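Local coordinates for protein enoyl-CoA hydratase (Mycobacterium avium subsp. paratuberculosis, PDB 4LK5) that probably catalyses the reversible hydration of enoyl-CoA thioesters, at residues Asp69-Ala74 / Ala126-Pro131; Leu121-Ala126 / Pro256-Glu261. One frame throughout, in Å; residues are numbered along the deposited sequence.

Interaction 1 of 2, residues Asp69-Ala74 / Ala126-Pro131; sequences DAMEYA and AALPHP
The imidazole of His130 meets Ala74 obliquely: ring atom CD2 of His130 lies 4.1 Å from Ala74 O. This touch is marginal, and Leu128 supplies most of the surface that 126-131 brings to the contact. Its CG stands anti to the backbone N (chi1 -167°), which turns CG toward helix 61-76. CD1 of Leu128 sits 3.7 Å from Ala74 O, while Leu128 CD2 reaches SE of selenomethionine Met71 at 3.8 Å and the methyl of Ala74, atom CB, at 4.3 Å. The side chains of Met71 and Leu128 cross at about a right angle, and the bend of the selenomethionine at chi2 (-65°) sets SE beside the leucine methyl. Backbones stay apart, with Met71 CA and Leu128 CA 7.3 Å from each other. Strand 82-87 lies next to both, since Met71 and Leu128 each touch Val83. Here the turn that leaves helix 113-127 for strand 132-136 is packed against helix 61-76, in the alpha/beta core of the crotonase fold. With three of four touching residues buried, the contact rests on van der Waals packing of leucine methyls against selenium, a methyl and a backbone carbonyl, with no directional polar bond across it.

Interaction 2 of 2, residues Leu121-Ala126 / Pro256-Glu261; sequences LVRAIA and PALQRE
Leu258 reaches from helix 254-269 to Val122 and Arg123 of helix 113-127, a helix-helix contact of the crotonase fold in which one leucine supplies the whole of one side. Only 134 Å² is buried between the two segments, both sides summed, and the nearest alpha carbons, Val122 CA and Leu258 CA, are 9.0 Å apart, so side chains alone bridge the gap.

The apolar part is a methyl-to-methyl approach, Val122 CG1 to Leu258 CD2 at 4.3 Å. Leu254, one turn earlier on the same helix as Leu258, also packs on Val122 and on Ala126, extending the apolar seam along helix 113-127.

The second part sets an aliphatic group beside a charged one. The arginine and the leucine run antiparallel, each chain passing the other's flank. The arginine leaves its helix with CG anti to the carbonyl carbon (chi1 -67°) and stays straight as far as NE, which carries the guanidinium out alongside the leucine. Its far end, Arg123 NH2, comes within 4.1 Å of Leu258 CB, and the methyl CD1 lies obliquely to the guanidinium plane.

Polar bonds lie just beyond the two segments. Arg123 NE forms a salt bridge with Asp255 OD1, on the same helix as Leu258, which ties the arginine across the helix pair and probably steadies its extended course. A weak hydrogen bond from Asn119 ND2 to Leu258 O adds a second polar link between the helices.

Leu258 CD1 thus lies nearest Arg123 NE, at 3.8 Å, with Arg123 CG at 3.9 Å.

In the fold
Both contacts use helix 113-127, and their centres lie 14 Å apart. Interaction 1 takes its last two residues and the loop leading to strand 132-136; interaction 2 takes the turn and a half up to and including Ala126, which belongs to both. Along the chain the order is 69-74, 121-126, 126-131, 256-261, so the segments alternate. The two sites also touch directly: Met71 CB packs 3.5 Å from Ala124 CB, and Met71 CG lies 4.0 Å from Leu121 CD1. Helix 113-127 is therefore sandwiched between helix 61-76, which packs near the six-stranded sheet, and the later helix 254-269, joining early and late parts of the crotonase-like chain.

Interaction 1 of 2, residues Asp69-Ala74 / Ala126-Pro131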
loop_
_atom_site.group_PDB
_atom_site.type_symbol
_atom_site.label_atom_id
_atom_site.label_comp_id
_atom_site.label_asym_id
_atom_site.label_seq_id
_atom_site.Cartn_x
_atom_site.Cartn_y
_atom_site.Cartn_z
ATOM N N ASP C 69 -6.574 -2.766 -28.882
ATOM C CA ASP C 69 -7.005 -1.805 -29.946
ATOM C C ASP C 69 -8.260 -1.059 -29.532
ATOM O O ASP C 69 -8.380 0.164 -29.663
ATOM C CB ASP C 69 -7.276 -2.530 -31.292
ATOM C CG ASP C 69 -5.985 -3.032 -32.004
ATOM O OD1 ASP C 69 -4.865 -2.619 -31.654
ATOM O OD2 ASP C 69 -6.093 -3.844 -32.940
ATOM N N ALA C 70 -9.217 -1.827 -29.041
ATOM C CA ALA C 70 -10.437 -1.292 -28.457
ATOM C C ALA C 70 -10.190 -0.273 -27.305
ATOM O O ALA C 70 -10.868 0.789 -27.224
ATOM C CB ALA C 70 -11.285 -2.461 -27.957
HETATM N N MSE C 71 -9.240 -0.569 -26.410
HETATM C CA MSE C 71 -8.967 0.396 -25.335
HETATM C C MSE C 71 -8.356 1.652 -25.934
HETATM O O MSE C 71 -8.746 2.765 -25.590
HETATM C CB MSE C 71 -8.075 -0.169 -24.238
HETATM C CG MSE C 71 -8.732 -1.335 -23.539
HETATM SE SE MSE C 71 -10.335 -0.720 -22.594
HETATM C CE MSE C 71 -11.107 -2.496 -22.386
ATOM N N GLU C 72 -7.420 1.502 -26.866
ATOM C CA GLU C 72 -6.887 2.695 -27.541
ATOM C C GLU C 72 -7.991 3.479 -28.287
ATOM O O GLU C 72 -8.099 4.704 -28.118
ATOM C CB GLU C 72 -5.737 2.339 -28.469
ATOM C CG GLU C 72 -4.485 1.907 -27.724
ATOM C CD GLU C 72 -3.351 1.599 -28.673
ATOM O OE1 GLU C 72 -3.642 1.238 -29.834
ATOM O OE2 GLU C 72 -2.178 1.709 -28.265
ATOM N N TYR C 73 -8.834 2.781 -29.058
ATOM C CA TYR C 73 -9.950 3.444 -29.752
ATOM C C TYR C 73 -10.820 4.285 -28.809
ATOM O O TYR C 73 -11.200 5.412 -29.119
ATOM C CB TYR C 73 -10.855 2.431 -30.460
ATOM C CG TYR C 73 -12.035 3.118 -31.046
ATOM C CD1 TYR C 73 -11.871 3.996 -32.133
ATOM C CD2 TYR C 73 -13.303 2.971 -30.489
ATOM C CE1 TYR C 73 -12.947 4.681 -32.666
ATOM C CE2 TYR C 73 -14.396 3.641 -31.023
ATOM C CZ TYR C 73 -14.214 4.499 -32.106
ATOM O OH TYR C 73 -15.291 5.185 -32.634
ATOM N N ALA C 74 -11.121 3.722 -27.648
ATOM C CA ALA C 74 -12.013 4.344 -26.696
ATOM C C ALA C 74 -11.477 5.633 -26.064
ATOM O O ALA C 74 -12.254 6.396 -25.475
ATOM C CB ALA C 74 -12.360 3.340 -25.619
ATOM N N ALA C 126 -4.618 2.103 -18.378
ATOM C CA ALA C 126 -4.111 3.149 -17.470
ATOM C C ALA C 126 -4.168 4.547 -18.097
ATOM O O ALA C 126 -4.382 5.544 -17.407
ATOM C CB ALA C 126 -2.679 2.822 -17.021
ATOM N N ALA C 127 -3.934 4.618 -19.395
ATOM C CA ALA C 127 -3.953 5.899 -20.103
ATOM C C ALA C 127 -5.386 6.397 -20.464
ATOM O O ALA C 127 -5.544 7.535 -20.889
ATOM C CB ALA C 127 -3.103 5.787 -21.365
ATOM N N LEU C 128 -6.410 5.561 -20.284
ATOM C CA LEU C 128 -7.776 5.892 -20.743
ATOM C C LEU C 128 -8.510 6.992 -19.903
ATOM O O LEU C 128 -8.838 6.759 -18.737
ATOM C CB LEU C 128 -8.587 4.596 -20.760
ATOM C CG LEU C 128 -9.964 4.474 -21.442
ATOM C CD1 LEU C 128 -10.123 5.471 -22.566
ATOM C CD2 LEU C 128 -10.174 3.041 -21.961
ATOM N N PRO C 129 -8.779 8.178 -20.482
ATOM C CA PRO C 129 -9.395 9.306 -19.736
ATOM C C PRO C 129 -10.871 9.128 -19.313
ATOM O O PRO C 129 -11.651 10.085 -19.311
ATOM C CB PRO C 129 -9.277 10.496 -20.699
ATOM C CG PRO C 129 -8.380 10.059 -21.796
ATOM C CD PRO C 129 -8.406 8.562 -21.854
ATOM N N HIS C 130 -11.240 7.917 -18.930
ATOM C CA HIS C 130 -12.560 7.636 -18.496
ATOM C C HIS C 130 -12.486 6.575 -17.442
ATOM O O HIS C 130 -11.488 5.849 -17.351
ATOM C CB HIS C 130 -13.396 7.164 -19.702
ATOM C CG HIS C 130 -13.554 8.217 -20.749
ATOM N ND1 HIS C 130 -14.279 9.371 -20.533
ATOM C CD2 HIS C 130 -13.009 8.343 -21.979
ATOM C CE1 HIS C 130 -14.205 10.147 -21.600
ATOM N NE2 HIS C 130 -13.446 9.541 -22.499
ATOM N N PRO C 131 -13.534 6.468 -16.616
ATOM C CA PRO C 131 -13.506 5.357 -15.670
ATOM C C PRO C 131 -13.565 4.042 -16.421
ATOM O O PRO C 131 -14.351 3.912 -17.361
ATOM C CB PRO C 131 -14.773 5.579 -14.853
ATOM C CG PRO C 131 -14.938 7.058 -14.854
ATOM C CD PRO C 131 -14.548 7.468 -16.252
#

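Interaction 2 of 2, residues Leu121-Ala126 / Pro256-Glu261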
loop_
_atom_site.group_PDB
_atom_site.type_symbol
_atom_site.label_atom_id
_atom_site.label_comp_id
_atom_site.label_asym_id
_atom_site.label_seq_id
_atom_site.Cartn_x
_atom_site.Cartn_y
_atom_site.Cartn_z
ATOM N N LEU C 121 -2.033 -3.420 -24.005
ATOM C CA LEU C 121 -3.366 -3.435 -23.412
ATOM C C LEU C 121 -3.352 -2.689 -22.069
ATOM O O LEU C 121 -4.077 -1.698 -21.884
ATOM C CB LEU C 121 -3.852 -4.870 -23.242
ATOM C CG LEU C 121 -5.012 -5.183 -22.289
ATOM C CD1 LEU C 121 -6.086 -4.133 -22.304
ATOM C CD2 LEU C 121 -5.585 -6.535 -22.678
ATOM N N VAL C 122 -2.475 -3.140 -21.178
ATOM C CA VAL C 122 -2.364 -2.576 -19.847
ATOM C C VAL C 122 -2.125 -1.068 -19.868
ATOM O O VAL C 122 -2.826 -0.310 -19.163
ATOM C CB VAL C 122 -1.308 -3.353 -19.022
ATOM C CG1 VAL C 122 -0.864 -2.559 -17.854
ATOM C CG2 VAL C 122 -1.907 -4.657 -18.539
ATOM N N ARG C 123 -1.200 -0.611 -20.698
ATOM C CA ARG C 123 -0.995 0.844 -20.845
ATOM C C ARG C 123 -2.218 1.536 -21.355
ATOM O O ARG C 123 -2.430 2.691 -21.029
ATOM C CB ARG C 123 0.101 1.199 -21.843
ATOM C CG ARG C 123 1.477 0.790 -21.387
ATOM C CD ARG C 123 2.577 1.475 -22.148
ATOM N NE ARG C 123 3.800 0.725 -21.899
ATOM C CZ ARG C 123 4.298 -0.239 -22.681
ATOM N NH1 ARG C 123 3.722 -0.588 -23.817
ATOM N NH2 ARG C 123 5.425 -0.852 -22.320
ATOM N N ALA C 124 -2.998 0.865 -22.198
ATOM C CA ALA C 124 -4.152 1.533 -22.818
ATOM C C ALA C 124 -5.184 1.767 -21.744
ATOM O O ALA C 124 -5.781 2.827 -21.692
ATOM C CB ALA C 124 -4.735 0.718 -23.955
ATOM N N ILE C 125 -5.354 0.782 -20.859
ATOM C CA ILE C 125 -6.282 0.958 -19.743
ATOM C C ILE C 125 -5.869 2.079 -18.806
ATOM O O ILE C 125 -6.676 2.905 -18.496
ATOM C CB ILE C 125 -6.512 -0.328 -18.964
ATOM C CG1 ILE C 125 -7.273 -1.302 -19.845
ATOM C CG2 ILE C 125 -7.339 -0.069 -17.707
ATOM C CD1 ILE C 125 -7.227 -2.716 -19.330
ATOM N N ALA C 126 -4.618 2.103 -18.378
ATOM C CA ALA C 126 -4.111 3.149 -17.470
ATOM C C ALA C 126 -4.168 4.547 -18.097
ATOM O O ALA C 126 -4.382 5.544 -17.407
ATOM C CB ALA C 126 -2.679 2.822 -17.021
ATOM N N PRO C 256 8.408 0.703 -15.876
ATOM C CA PRO C 256 9.558 -0.118 -15.560
ATOM C C PRO C 256 9.167 -1.573 -15.307
ATOM O O PRO C 256 9.850 -2.493 -15.753
ATOM C CB PRO C 256 10.097 0.515 -14.287
ATOM C CG PRO C 256 9.614 1.941 -14.301
ATOM C CD PRO C 256 8.326 1.929 -15.045
ATOM N N ALA C 257 8.066 -1.790 -14.612
ATOM C CA ALA C 257 7.614 -3.139 -14.400
ATOM C C ALA C 257 7.370 -3.838 -15.715
ATOM O O ALA C 257 7.840 -4.962 -15.894
ATOM C CB ALA C 257 6.354 -3.171 -13.548
ATOM N N LEU C 258 6.652 -3.186 -16.634
ATOM C CA LEU C 258 6.299 -3.813 -17.899
ATOM C C LEU C 258 7.524 -4.189 -18.685
ATOM O O LEU C 258 7.548 -5.218 -19.338
ATOM C CB LEU C 258 5.431 -2.916 -18.754
ATOM C CG LEU C 258 4.057 -2.727 -18.147
ATOM C CD1 LEU C 258 3.363 -1.562 -18.850
ATOM C CD2 LEU C 258 3.222 -3.989 -18.158
ATOM N N GLN C 259 8.550 -3.370 -18.590
ATOM C CA GLN C 259 9.801 -3.650 -19.254
ATOM C C GLN C 259 10.444 -4.878 -18.640
ATOM O O GLN C 259 10.864 -5.783 -19.366
ATOM C CB GLN C 259 10.729 -2.436 -19.113
ATOM C CG GLN C 259 12.040 -2.562 -19.867
ATOM C CD GLN C 259 11.846 -2.896 -21.360
ATOM O OE1 GLN C 259 11.310 -2.079 -22.118
ATOM N NE2 GLN C 259 12.287 -4.104 -21.782
ATOM N N ARG C 260 10.514 -4.928 -17.302
ATOM C CA ARG C 260 11.213 -6.022 -16.616
ATOM C C ARG C 260 10.539 -7.310 -16.919
ATOM O O ARG C 260 11.187 -8.311 -17.027
ATOM C CB ARG C 260 11.159 -5.928 -15.111
ATOM C CG ARG C 260 12.123 -4.984 -14.459
ATOM C CD ARG C 260 11.714 -4.749 -13.019
ATOM N NE ARG C 260 12.106 -3.394 -12.690
ATOM C CZ ARG C 260 11.327 -2.424 -12.220
ATOM N NH1 ARG C 260 10.027 -2.585 -11.907
ATOM N NH2 ARG C 260 11.906 -1.261 -12.026
ATOM N N GLU C 261 9.212 -7.265 -16.968
ATOM C CA GLU C 261 8.364 -8.435 -17.169
ATOM C C GLU C 261 8.595 -9.012 -18.567
ATOM O O GLU C 261 8.764 -10.223 -18.697
ATOM C CB GLU C 261 6.869 -8.078 -16.912
ATOM C CG GLU C 261 6.579 -7.806 -15.422
ATOM C CD GLU C 261 5.195 -7.208 -15.063
ATOM O OE1 GLU C 261 4.300 -7.027 -15.954
ATOM O OE2 GLU C 261 5.006 -6.933 -13.838
#